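Long-range contacts in xylulose kinase (PDB 2ITM), which phosphorylates D-xylulose to D-xylulose 5-phosphate with ATP, and more weakly 1-deoxy-D-xylulose, as a homodimeric member of the FGGY carbohydrate kinase family: residues K13-N18 with G423-A428; G242-N247 with H279-R284; V369-A374 with A407-Q412; D415-G420 with L449-S454. All blocks are in the same frame, centred on the assembly; numbering follows the deposited sequence.

Interaction 1: residues K13-N18 with G423-A428; sequences KVILLN and GPALGA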
loop_
_atom_site.group_PDB
_atom_site.type_symbol
_atom_site.label_atom_id
_atom_site.label_comp_id
_atom_site.label_asym_id
_atom_site.label_seq_id
_atom_site.Cartn_x
_atom_site.Cartn_y
_atom_site.Cartn_z
ATOM N N LYS A 13 19.222 -32.178 7.945
ATOM C CA LYS A 13 20.514 -31.821 8.475
ATOM C C LYS A 13 20.974 -32.865 9.474
ATOM O O LYS A 13 20.223 -33.258 10.348
ATOM C CB LYS A 13 20.453 -30.445 9.112
ATOM C CG LYS A 13 21.756 -29.984 9.714
ATOM C CD LYS A 13 21.572 -28.716 10.500
ATOM C CE LYS A 13 22.554 -27.656 10.089
ATOM N NZ LYS A 13 22.496 -26.480 10.974
ATOM N N VAL A 14 22.216 -33.336 9.321
ATOM C CA VAL A 14 22.868 -34.178 10.302
ATOM C C VAL A 14 24.122 -33.534 10.857
ATOM O O VAL A 14 24.875 -32.900 10.133
ATOM C CB VAL A 14 23.193 -35.580 9.749
ATOM C CG1 VAL A 14 21.989 -36.185 9.060
ATOM C CG2 VAL A 14 24.374 -35.538 8.809
ATOM N N ILE A 15 24.329 -33.698 12.155
ATOM C CA ILE A 15 25.513 -33.182 12.818
ATOM C C ILE A 15 26.255 -34.216 13.645
ATOM O O ILE A 15 25.675 -35.203 14.109
ATOM C CB ILE A 15 25.176 -31.970 13.690
ATOM C CG1 ILE A 15 24.418 -32.378 14.943
ATOM C CG2 ILE A 15 24.451 -30.902 12.885
ATOM C CD1 ILE A 15 24.363 -31.299 15.974
ATOM N N LEU A 16 27.538 -33.964 13.842
ATOM C CA LEU A 16 28.390 -34.798 14.663
ATOM C C LEU A 16 28.904 -33.999 15.836
ATOM O O LEU A 16 29.664 -33.057 15.623
ATOM C CB LEU A 16 29.538 -35.292 13.821
ATOM C CG LEU A 16 30.208 -36.627 14.099
ATOM C CD1 LEU A 16 31.688 -36.503 14.043
ATOM C CD2 LEU A 16 29.764 -37.311 15.347
ATOM N N LEU A 17 28.522 -34.384 17.046
ATOM C CA LEU A 17 28.995 -33.721 18.249
ATOM C C LEU A 17 30.121 -34.515 18.862
ATOM O O LEU A 17 30.070 -35.731 18.912
ATOM C CB LEU A 17 27.879 -33.611 19.283
ATOM C CG LEU A 17 26.830 -32.508 19.299
ATOM C CD1 LEU A 17 26.261 -32.392 20.677
ATOM C CD2 LEU A 17 27.399 -31.185 18.847
ATOM N N ASN A 18 31.123 -33.811 19.365
ATOM C CA ASN A 18 32.172 -34.428 20.157
ATOM C C ASN A 18 31.794 -34.695 21.607
ATOM O O ASN A 18 30.710 -34.365 22.046
ATOM C CB ASN A 18 33.464 -33.614 20.067
ATOM C CG ASN A 18 33.333 -32.230 20.671
ATOM O OD1 ASN A 18 34.052 -31.324 20.303
ATOM N ND2 ASN A 18 32.420 -32.071 21.597
ATOM N N GLY A 423 20.324 -25.474 15.060
ATOM C CA GLY A 423 18.957 -25.901 14.903
ATOM C C GLY A 423 18.601 -27.122 15.722
ATOM O O GLY A 423 19.353 -27.548 16.578
ATOM N N PRO A 424 17.435 -27.682 15.431
ATOM C CA PRO A 424 16.939 -28.853 16.134
ATOM C C PRO A 424 17.885 -30.037 16.182
ATOM O O PRO A 424 17.814 -30.803 17.114
ATOM C CB PRO A 424 15.683 -29.197 15.349
ATOM C CG PRO A 424 15.206 -27.912 14.858
ATOM C CD PRO A 424 16.418 -27.145 14.517
ATOM N N ALA A 425 18.756 -30.174 15.191
ATOM C CA ALA A 425 19.766 -31.220 15.197
ATOM C C ALA A 425 20.636 -31.192 16.454
ATOM O O ALA A 425 20.970 -32.232 16.998
ATOM C CB ALA A 425 20.616 -31.157 13.954
ATOM N N LEU A 426 20.988 -29.992 16.896
ATOM C CA LEU A 426 21.687 -29.795 18.151
ATOM C C LEU A 426 20.961 -30.407 19.346
ATOM O O LEU A 426 21.527 -31.193 20.071
ATOM C CB LEU A 426 21.974 -28.322 18.390
ATOM C CG LEU A 426 22.810 -28.007 19.618
ATOM C CD1 LEU A 426 24.051 -28.802 19.565
ATOM C CD2 LEU A 426 23.101 -26.538 19.738
ATOM N N GLY A 427 19.699 -30.048 19.527
ATOM C CA GLY A 427 18.894 -30.617 20.582
ATOM C C GLY A 427 18.751 -32.121 20.487
ATOM O O GLY A 427 18.838 -32.836 21.474
ATOM N N ALA A 428 18.528 -32.627 19.283
ATOM C CA ALA A 428 18.547 -34.052 19.025
ATOM C C ALA A 428 19.803 -34.739 19.564
ATOM O O ALA A 428 19.724 -35.740 20.247
ATOM C CB ALA A 428 18.372 -34.326 17.550
#
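The flat group in this contact is the peptide linking Ala425 to Leu426: Ile15 lays its CD1 methyl over one face of it, 3.7 Å from both Ala425 O and Leu426 N. Lys13 O lies 4.2 Å from Ala425 CB. Around the peptide the contact is apolar. Ile15 straddles the alanine, with CG2 4.0 Å from Ala425 CB, because CG1 sits between the backbone N and the carbonyl carbon (chi1 73°) and sends CD1 on to the helix backbone. Further along, Leu17 and Leu426 meet at about a right angle, CD2 of the former 4.2 Å from CD1 of the latter. At the other end Lys13 stretches past Ala425 and bonds through NZ to Val422 O. Replacing Ile15 by an alanine would probably leave the Ala425-Leu426 peptide face uncovered and a gap beside Leu426. Ala425 also touches Asp6, a residue probably important for activity. Strand 11-17, from the N-terminal half, thus meets the start of helix 424-436, from the C-terminal half, in the interdomain packing of the two-domain actin-like ATPase fold.

Interaction 2: residues G242-N247 with H279-R284; sequences GMVDAN and HALPQR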
loop_
_atom_site.group_PDB
_atom_site.type_symbol
_atom_site.label_atom_id
_atom_site.label_comp_id
_atom_site.label_asym_id
_atom_site.label_seq_id
_atom_site.Cartn_x
_atom_site.Cartn_y
_atom_site.Cartn_z
ATOM N N GLY A 242 19.074 -24.645 25.447
ATOM C CA GLY A 242 19.227 -24.762 26.866
ATOM C C GLY A 242 17.965 -24.358 27.566
ATOM O O GLY A 242 17.918 -24.097 28.752
ATOM N N MET A 243 16.895 -24.323 26.794
ATOM C CA MET A 243 15.606 -23.968 27.317
ATOM C C MET A 243 14.890 -25.168 27.891
ATOM O O MET A 243 14.472 -26.052 27.175
ATOM C CB MET A 243 14.771 -23.268 26.246
ATOM C CG MET A 243 14.103 -21.995 26.707
ATOM S SD MET A 243 14.943 -20.468 26.340
ATOM C CE MET A 243 16.540 -20.785 26.988
ATOM N N VAL A 244 14.757 -25.190 29.205
ATOM C CA VAL A 244 14.814 -26.426 29.948
ATOM C C VAL A 244 13.948 -26.425 31.210
ATOM O O VAL A 244 13.412 -27.449 31.586
ATOM C CB VAL A 244 16.262 -26.797 30.258
ATOM C CG1 VAL A 244 16.427 -27.216 31.688
ATOM C CG2 VAL A 244 16.772 -27.838 29.293
ATOM N N ASP A 245 13.805 -25.274 31.847
ATOM C CA ASP A 245 13.017 -25.178 33.068
ATOM C C ASP A 245 11.914 -24.126 33.010
ATOM O O ASP A 245 11.968 -23.203 32.218
ATOM C CB ASP A 245 13.916 -24.912 34.271
ATOM C CG ASP A 245 14.703 -26.120 34.667
ATOM O OD1 ASP A 245 14.150 -27.210 34.783
ATOM O OD2 ASP A 245 15.913 -26.056 34.914
ATOM N N ALA A 246 10.930 -24.275 33.883
ATOM C CA ALA A 246 9.808 -23.363 33.964
ATOM C C ALA A 246 10.192 -21.896 33.840
ATOM O O ALA A 246 11.081 -21.415 34.528
ATOM C CB ALA A 246 9.033 -23.595 35.220
ATOM N N ASN A 247 9.500 -21.205 32.944
ATOM C CA ASN A 247 9.695 -19.786 32.695
ATOM C C ASN A 247 10.968 -19.409 31.957
ATOM O O ASN A 247 11.269 -18.240 31.817
ATOM C CB ASN A 247 9.554 -18.975 33.981
ATOM C CG ASN A 247 8.211 -19.173 34.652
ATOM O OD1 ASN A 247 7.173 -18.860 34.088
ATOM N ND2 ASN A 247 8.231 -19.704 35.855
ATOM N N HIS A 279 6.941 -30.925 26.528
ATOM C CA HIS A 279 8.333 -30.703 26.157
ATOM C C HIS A 279 9.050 -32.035 25.935
ATOM O O HIS A 279 8.598 -33.062 26.391
ATOM C CB HIS A 279 9.036 -29.875 27.238
ATOM C CG HIS A 279 10.275 -29.174 26.780
ATOM N ND1 HIS A 279 10.788 -29.311 25.511
ATOM C CD2 HIS A 279 11.098 -28.321 27.423
ATOM C CE1 HIS A 279 11.876 -28.576 25.395
ATOM N NE2 HIS A 279 12.087 -27.967 26.544
ATOM N N ALA A 280 10.178 -31.992 25.241
ATOM C CA ALA A 280 10.935 -33.190 24.920
ATOM C C ALA A 280 11.769 -33.705 26.095
ATOM O O ALA A 280 12.665 -34.510 25.930
ATOM C CB ALA A 280 11.810 -32.960 23.707
ATOM N N LEU A 281 11.467 -33.178 27.275
ATOM C CA LEU A 281 12.068 -33.704 28.486
ATOM C C LEU A 281 11.019 -34.152 29.479
ATOM O O LEU A 281 9.879 -33.734 29.421
ATOM C CB LEU A 281 13.000 -32.670 29.113
ATOM C CG LEU A 281 14.224 -32.249 28.311
ATOM C CD1 LEU A 281 14.721 -30.907 28.740
ATOM C CD2 LEU A 281 15.323 -33.298 28.370
ATOM N N PRO A 282 11.432 -35.006 30.399
ATOM C CA PRO A 282 10.509 -35.583 31.365
ATOM C C PRO A 282 9.967 -34.525 32.306
ATOM O O PRO A 282 10.692 -33.646 32.723
ATOM C CB PRO A 282 11.383 -36.584 32.105
ATOM C CG PRO A 282 12.448 -36.926 31.125
ATOM C CD PRO A 282 12.742 -35.665 30.444
ATOM N N GLN A 283 8.674 -34.609 32.576
ATOM C CA GLN A 283 7.979 -33.675 33.435
ATOM C C GLN A 283 8.178 -32.214 33.016
ATOM O O GLN A 283 8.237 -31.329 33.849
ATOM C CB GLN A 283 8.367 -33.884 34.889
ATOM C CG GLN A 283 7.818 -35.143 35.507
ATOM C CD GLN A 283 6.311 -35.157 35.589
ATOM O OE1 GLN A 283 5.733 -34.493 36.434
ATOM N NE2 GLN A 283 5.677 -35.920 34.722
ATOM N N ARG A 284 8.281 -31.985 31.716
ATOM C CA ARG A 284 8.363 -30.645 31.192
ATOM C C ARG A 284 7.314 -30.381 30.132
ATOM O O ARG A 284 6.995 -31.248 29.336
ATOM C CB ARG A 284 9.745 -30.374 30.621
ATOM C CG ARG A 284 10.817 -30.104 31.636
ATOM C CD ARG A 284 10.508 -28.981 32.582
ATOM N NE ARG A 284 10.358 -29.499 33.925
ATOM C CZ ARG A 284 11.330 -29.563 34.802
ATOM N NH1 ARG A 284 12.520 -29.116 34.490
ATOM N NH2 ARG A 284 11.108 -30.070 35.993
#
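Arg284 NH1 makes a salt bridge to Asp245 OD1 at 2.5 Å and adds a weak hydrogen bond to Val244 O at 3.5 Å. The contact sets the tight connection of a beta hairpin, the type II turn from Leu281 to Arg284 between strands 275-278 and 285-291, against the loop that leaves helix 233-241 through the Schellman motif at Gly242. The bend of the arginine at chi2 brings CD to 3.4 Å from Val244 O, and the further bend at chi3 turns the guanidinium to its acceptors. The group takes Val244 O at an edge, near its plane, whereas the plane of the Asp245 carboxylate is turned 56° from it. NE also donates to Gln283 O at 2.8 Å, a bent bond from above the carbonyl plane, which helps to orient the group. On the inner side the contact becomes apolar, with Val244 CG2 3.7 Å from Leu281 CD1, and Leu281 continues onto Leu431 and Ile434 of helix 424-436. Gln248 OE1 accepts from the backbone N of both Val244 and Asp245 within the same loop. His279, whose ring also meets that of Phe260, provides the buried polar link: NE2 donates to Met243 O over 3.1 Å, practically straight at 179°, with the oxygen only 1° out of the imidazole plane.

Interaction 3: residues V369-A374 with A407-Q412; sequences VGYALA and ADISGQ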
loop_
_atom_site.group_PDB
_atom_site.type_symbol
_atom_site.label_atom_id
_atom_site.label_comp_id
_atom_site.label_asym_id
_atom_site.label_seq_id
_atom_site.Cartn_x
_atom_site.Cartn_y
_atom_site.Cartn_z
ATOM N N VAL A 369 7.219 -3.968 13.553
ATOM C CA VAL A 369 7.610 -5.323 13.852
ATOM C C VAL A 369 7.833 -5.492 15.348
ATOM O O VAL A 369 7.358 -6.435 15.942
ATOM C CB VAL A 369 8.858 -5.748 13.070
ATOM C CG1 VAL A 369 9.300 -7.122 13.504
ATOM C CG2 VAL A 369 8.597 -5.714 11.593
ATOM N N GLY A 370 8.555 -4.559 15.943
ATOM C CA GLY A 370 8.691 -4.494 17.384
ATOM C C GLY A 370 7.380 -4.579 18.133
ATOM O O GLY A 370 7.235 -5.371 19.038
ATOM N N TYR A 371 6.423 -3.748 17.740
ATOM C CA TYR A 371 5.130 -3.692 18.400
ATOM C C TYR A 371 4.396 -5.033 18.324
ATOM O O TYR A 371 3.838 -5.494 19.303
ATOM C CB TYR A 371 4.260 -2.586 17.811
ATOM C CG TYR A 371 4.777 -1.176 17.977
ATOM C CD1 TYR A 371 5.511 -0.793 19.084
ATOM C CD2 TYR A 371 4.525 -0.230 17.014
ATOM C CE1 TYR A 371 5.977 0.483 19.214
ATOM C CE2 TYR A 371 4.987 1.049 17.136
ATOM C CZ TYR A 371 5.711 1.406 18.234
ATOM O OH TYR A 371 6.152 2.685 18.331
ATOM N N ALA A 372 4.411 -5.625 17.135
ATOM C CA ALA A 372 3.860 -6.946 16.897
ATOM C C ALA A 372 4.467 -8.026 17.798
ATOM O O ALA A 372 3.754 -8.761 18.457
ATOM C CB ALA A 372 4.012 -7.312 15.450
ATOM N N LEU A 373 5.790 -8.088 17.820
ATOM C CA LEU A 373 6.505 -9.073 18.604
ATOM C C LEU A 373 6.212 -8.975 20.098
ATOM O O LEU A 373 6.066 -9.975 20.768
ATOM C CB LEU A 373 8.006 -8.985 18.343
ATOM C CG LEU A 373 8.498 -9.357 16.941
ATOM C CD1 LEU A 373 9.967 -9.105 16.779
ATOM C CD2 LEU A 373 8.131 -10.774 16.562
ATOM N N ALA A 374 6.130 -7.754 20.608
ATOM C CA ALA A 374 5.850 -7.513 22.013
ATOM C C ALA A 374 4.451 -7.963 22.411
ATOM O O ALA A 374 4.265 -8.568 23.452
ATOM C CB ALA A 374 6.052 -6.063 22.346
ATOM N N ALA A 407 13.708 -4.230 23.574
ATOM C CA ALA A 407 13.661 -4.204 25.012
ATOM C C ALA A 407 12.899 -2.998 25.551
ATOM O O ALA A 407 12.151 -3.106 26.506
ATOM C CB ALA A 407 15.054 -4.244 25.559
ATOM N N ASP A 408 13.092 -1.856 24.910
ATOM C CA ASP A 408 12.446 -0.621 25.308
ATOM C C ASP A 408 10.951 -0.712 25.127
ATOM O O ASP A 408 10.180 -0.354 26.000
ATOM C CB ASP A 408 13.001 0.533 24.483
ATOM C CG ASP A 408 14.466 0.834 24.782
ATOM O OD1 ASP A 408 14.968 0.431 25.843
ATOM O OD2 ASP A 408 15.169 1.491 24.003
ATOM N N ILE A 409 10.557 -1.210 23.963
ATOM C CA ILE A 409 9.171 -1.449 23.607
ATOM C C ILE A 409 8.500 -2.450 24.524
ATOM O O ILE A 409 7.407 -2.217 24.993
ATOM C CB ILE A 409 9.077 -1.924 22.149
ATOM C CG1 ILE A 409 9.269 -0.757 21.200
ATOM C CG2 ILE A 409 7.760 -2.584 21.887
ATOM C CD1 ILE A 409 9.209 -1.131 19.786
ATOM N N SER A 410 9.160 -3.569 24.768
ATOM C CA SER A 410 8.522 -4.714 25.380
ATOM C C SER A 410 8.526 -4.691 26.896
ATOM O O SER A 410 7.710 -5.340 27.525
ATOM C CB SER A 410 9.148 -6.007 24.884
ATOM O OG SER A 410 10.363 -6.271 25.529
ATOM N N GLY A 411 9.464 -3.970 27.481
ATOM C CA GLY A 411 9.627 -3.989 28.919
ATOM C C GLY A 411 10.324 -5.240 29.396
ATOM O O GLY A 411 10.313 -5.563 30.563
ATOM N N GLN A 412 10.929 -5.946 28.455
ATOM C CA GLN A 412 11.497 -7.252 28.702
ATOM C C GLN A 412 13.001 -7.213 28.575
ATOM O O GLN A 412 13.533 -6.643 27.643
ATOM C CB GLN A 412 10.932 -8.239 27.700
ATOM C CG GLN A 412 10.790 -9.619 28.219
ATOM C CD GLN A 412 9.673 -9.747 29.210
ATOM O OE1 GLN A 412 8.648 -9.093 29.078
ATOM N NE2 GLN A 412 9.874 -10.606 30.214
#
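Helix-to-helix packing in the C-terminal half of the kinase, far from the sugar and the active site, is carried here mainly by one branched side chain. Ile409, near the end of helix 400-410, pushes into the surface that Gly370, Tyr371 and Ala374 form on helix 358-381. Its CG1 lies anti to the carbonyl carbon and the chain then runs on extended (chi2 179°), which carries CD1 to 3.7 Å from Tyr371 CE1. The isoleucine meets the tyrosine at about a right angle, and its methyl approaches the ring obliquely. The other branch turns to the alanine, CG2 standing 3.9 Å from Ala374 CB and 4.0 Å from Gly370 O. Gly370 matters by what it lacks, since a beta carbon there would clash with Ile409 CD1. One step on, Ser410 CB comes 4.0 Å from Ala374 CB, at a point where the two CA atoms are 5.1 Å apart. The hydroxyl of Ser410 is engaged at the helix end: OG bonds to Leu406 O and accepts from Gln412 N at 3.0 Å, forming an ST turn just where Gly411 leaves the helix. Helix 459-479 packs against both, with Tyr465 on Ile409 and the Phe472 ring meeting that of Tyr371, while helix 400-410 itself is the crossover between the parallel neighbouring strands 390-393 and 414-417.

Interaction 4: residues D415-G420 with L449-S454; sequences DYRTGG and LPLEQS
Tyr416 O accepts from two successive backbone donors of the neighbouring strand, Glu452 N at 2.7 Å and Gln453 N at 3.3 Å, while Tyr416 N returns a bond to Gln453 O at 2.8 Å. Two residues facing one make a classic beta bulge, and the register slips by one before Arg417 pairs with Leu451. At the bulge the Tyr416 ring lies next to the Glu452 side chain and extends in a like direction, CD2 3.8 Å from Glu452 CB. On the other side of the sheet Arg417 reaches across as an extended chain from CG to NE. Its NH1 lies 2.6 Å from Leu449 O, at the guanidinium edge, but the bond is bent (127°) and weak; Leu451 CG sits over a face of the group, 3.9 Å from CZ. Beyond Arg417, Leu449 packs on backbone, its CB 3.4 Å from Thr418 O and its CD2 3.5 Å from Gly419 O. Second-shell residues set these groups: Thr391 OG1 bonds to Arg417 NE, and Arg403 makes a cation-pi contact with Tyr416 while bonding to Gln453 OE1. With a leucine in place of Arg417, Leu449 O and Thr391 OG1 would probably each lose a donor, and Leu451 the flat group whose face it covers. The whole is a bulged antiparallel pairing at the margin of a mixed sheet, where strand 451-455 is added outside the parallel pair 390-393 and 414-417.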
loop_
_atom_site.group_PDB
_atom_site.type_symbol
_atom_site.label_atom_id
_atom_site.label_comp_id
_atom_site.label_asym_id
_atom_site.label_seq_id
_atom_site.Cartn_x
_atom_site.Cartn_y
_atom_site.Cartn_z
ATOM N N ASP A 415 18.252 -11.238 26.445
ATOM C CA ASP A 415 19.593 -11.817 26.476
ATOM C C ASP A 415 20.024 -12.285 25.083
ATOM O O ASP A 415 19.537 -13.320 24.572
ATOM C CB ASP A 415 19.637 -13.035 27.388
ATOM C CG ASP A 415 19.435 -12.693 28.848
ATOM O OD1 ASP A 415 19.851 -11.605 29.272
ATOM O OD2 ASP A 415 18.876 -13.524 29.579
ATOM N N TYR A 416 20.936 -11.549 24.469
ATOM C CA TYR A 416 21.475 -11.938 23.182
ATOM C C TYR A 416 22.544 -13.009 23.315
ATOM O O TYR A 416 23.500 -12.864 24.062
ATOM C CB TYR A 416 22.035 -10.740 22.442
ATOM C CG TYR A 416 22.464 -11.034 21.037
ATOM C CD1 TYR A 416 21.660 -11.757 20.184
ATOM C CD2 TYR A 416 23.674 -10.589 20.562
ATOM C CE1 TYR A 416 22.049 -12.022 18.905
ATOM C CE2 TYR A 416 24.066 -10.848 19.284
ATOM C CZ TYR A 416 23.255 -11.566 18.459
ATOM O OH TYR A 416 23.655 -11.817 17.175
ATOM N N ARG A 417 22.365 -14.088 22.574
ATOM C CA ARG A 417 23.352 -15.143 22.524
ATOM C C ARG A 417 23.654 -15.526 21.079
ATOM O O ARG A 417 22.856 -15.269 20.189
ATOM C CB ARG A 417 22.846 -16.348 23.306
ATOM C CG ARG A 417 22.239 -16.025 24.643
ATOM C CD ARG A 417 21.720 -17.234 25.370
ATOM N NE ARG A 417 21.264 -16.937 26.717
ATOM C CZ ARG A 417 22.037 -16.930 27.787
ATOM N NH1 ARG A 417 23.323 -17.192 27.686
ATOM N NH2 ARG A 417 21.522 -16.648 28.968
ATOM N N THR A 418 24.812 -16.134 20.857
ATOM C CA THR A 418 25.186 -16.652 19.547
ATOM C C THR A 418 25.082 -18.162 19.482
ATOM O O THR A 418 25.230 -18.842 20.481
ATOM C CB THR A 418 26.617 -16.237 19.198
ATOM O OG1 THR A 418 27.355 -16.015 20.398
ATOM C CG2 THR A 418 26.625 -14.897 18.525
ATOM N N GLY A 419 24.837 -18.686 18.290
ATOM C CA GLY A 419 24.941 -20.108 18.068
ATOM C C GLY A 419 23.601 -20.808 18.001
ATOM O O GLY A 419 23.504 -22.012 18.207
ATOM N N GLY A 420 22.562 -20.052 17.696
ATOM C CA GLY A 420 21.288 -20.639 17.456
ATOM C C GLY A 420 21.180 -21.043 16.013
ATOM O O GLY A 420 20.107 -21.366 15.534
ATOM N N LEU A 449 23.518 -21.162 25.552
ATOM C CA LEU A 449 24.498 -20.589 24.650
ATOM C C LEU A 449 25.216 -19.430 25.298
ATOM O O LEU A 449 24.790 -18.916 26.318
ATOM C CB LEU A 449 23.867 -20.147 23.337
ATOM C CG LEU A 449 23.004 -21.169 22.604
ATOM C CD1 LEU A 449 21.939 -20.463 21.826
ATOM C CD2 LEU A 449 23.824 -22.047 21.699
ATOM N N PRO A 450 26.317 -19.023 24.693
ATOM C CA PRO A 450 27.115 -17.924 25.216
ATOM C C PRO A 450 26.328 -16.620 25.263
ATOM O O PRO A 450 25.832 -16.165 24.238
ATOM C CB PRO A 450 28.247 -17.823 24.209
ATOM C CG PRO A 450 28.096 -19.004 23.306
ATOM C CD PRO A 450 27.138 -19.953 23.914
ATOM N N LEU A 451 26.237 -16.047 26.457
ATOM C CA LEU A 451 25.720 -14.704 26.651
ATOM C C LEU A 451 26.574 -13.624 26.004
ATOM O O LEU A 451 27.706 -13.398 26.397
ATOM C CB LEU A 451 25.540 -14.413 28.133
ATOM C CG LEU A 451 24.201 -13.796 28.524
ATOM C CD1 LEU A 451 24.274 -13.082 29.856
ATOM C CD2 LEU A 451 23.701 -12.868 27.465
ATOM N N GLU A 452 26.012 -12.951 25.014
ATOM C CA GLU A 452 26.738 -11.962 24.253
ATOM C C GLU A 452 26.488 -10.552 24.772
ATOM O O GLU A 452 27.408 -9.761 24.893
ATOM C CB GLU A 452 26.348 -12.058 22.787
ATOM C CG GLU A 452 27.308 -11.371 21.842
ATOM C CD GLU A 452 28.725 -11.878 21.978
ATOM O OE1 GLU A 452 28.965 -13.050 21.652
ATOM O OE2 GLU A 452 29.598 -11.103 22.411
ATOM N N GLN A 453 25.232 -10.251 25.079
ATOM C CA GLN A 453 24.838 -8.947 25.596
ATOM C C GLN A 453 23.430 -9.001 26.163
ATOM O O GLN A 453 22.538 -9.590 25.571
ATOM C CB GLN A 453 24.911 -7.874 24.504
ATOM C CG GLN A 453 24.500 -6.468 24.976
ATOM C CD GLN A 453 24.561 -5.414 23.899
ATOM O OE1 GLN A 453 24.668 -5.725 22.726
ATOM N NE2 GLN A 453 24.490 -4.163 24.302
ATOM N N SER A 454 23.242 -8.380 27.316
ATOM C CA SER A 454 21.949 -8.339 27.963
ATOM C C SER A 454 21.326 -6.932 27.897
ATOM O O SER A 454 21.920 -5.963 28.337
ATOM C CB SER A 454 22.072 -8.779 29.410
ATOM O OG SER A 454 21.692 -10.124 29.569
#

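Along the chain, interaction 1 opens near the N-terminus and closes after strand 414-417, enclosing interactions 2 and 3, which follow in series; interaction 4 crosses it. The C-terminal sheet relates two of them: interaction 2 lies at the hairpin of strands 275-278 and 285-291 toward one margin, interaction 4 at the other, centres about 19 Å apart. Interactions 3 and 4 adjoin in sequence, helix 400-410 leading into strand 414-417, which leads to helix 424-436 of interaction 1. Interactions 1 and 3 are farthest apart, about 31 Å between centres. Interaction 1 thus joins the two halves, interactions 3 and 4 lie within the C-terminal one, and interaction 2 ties its sheet to the loop after helix 233-241.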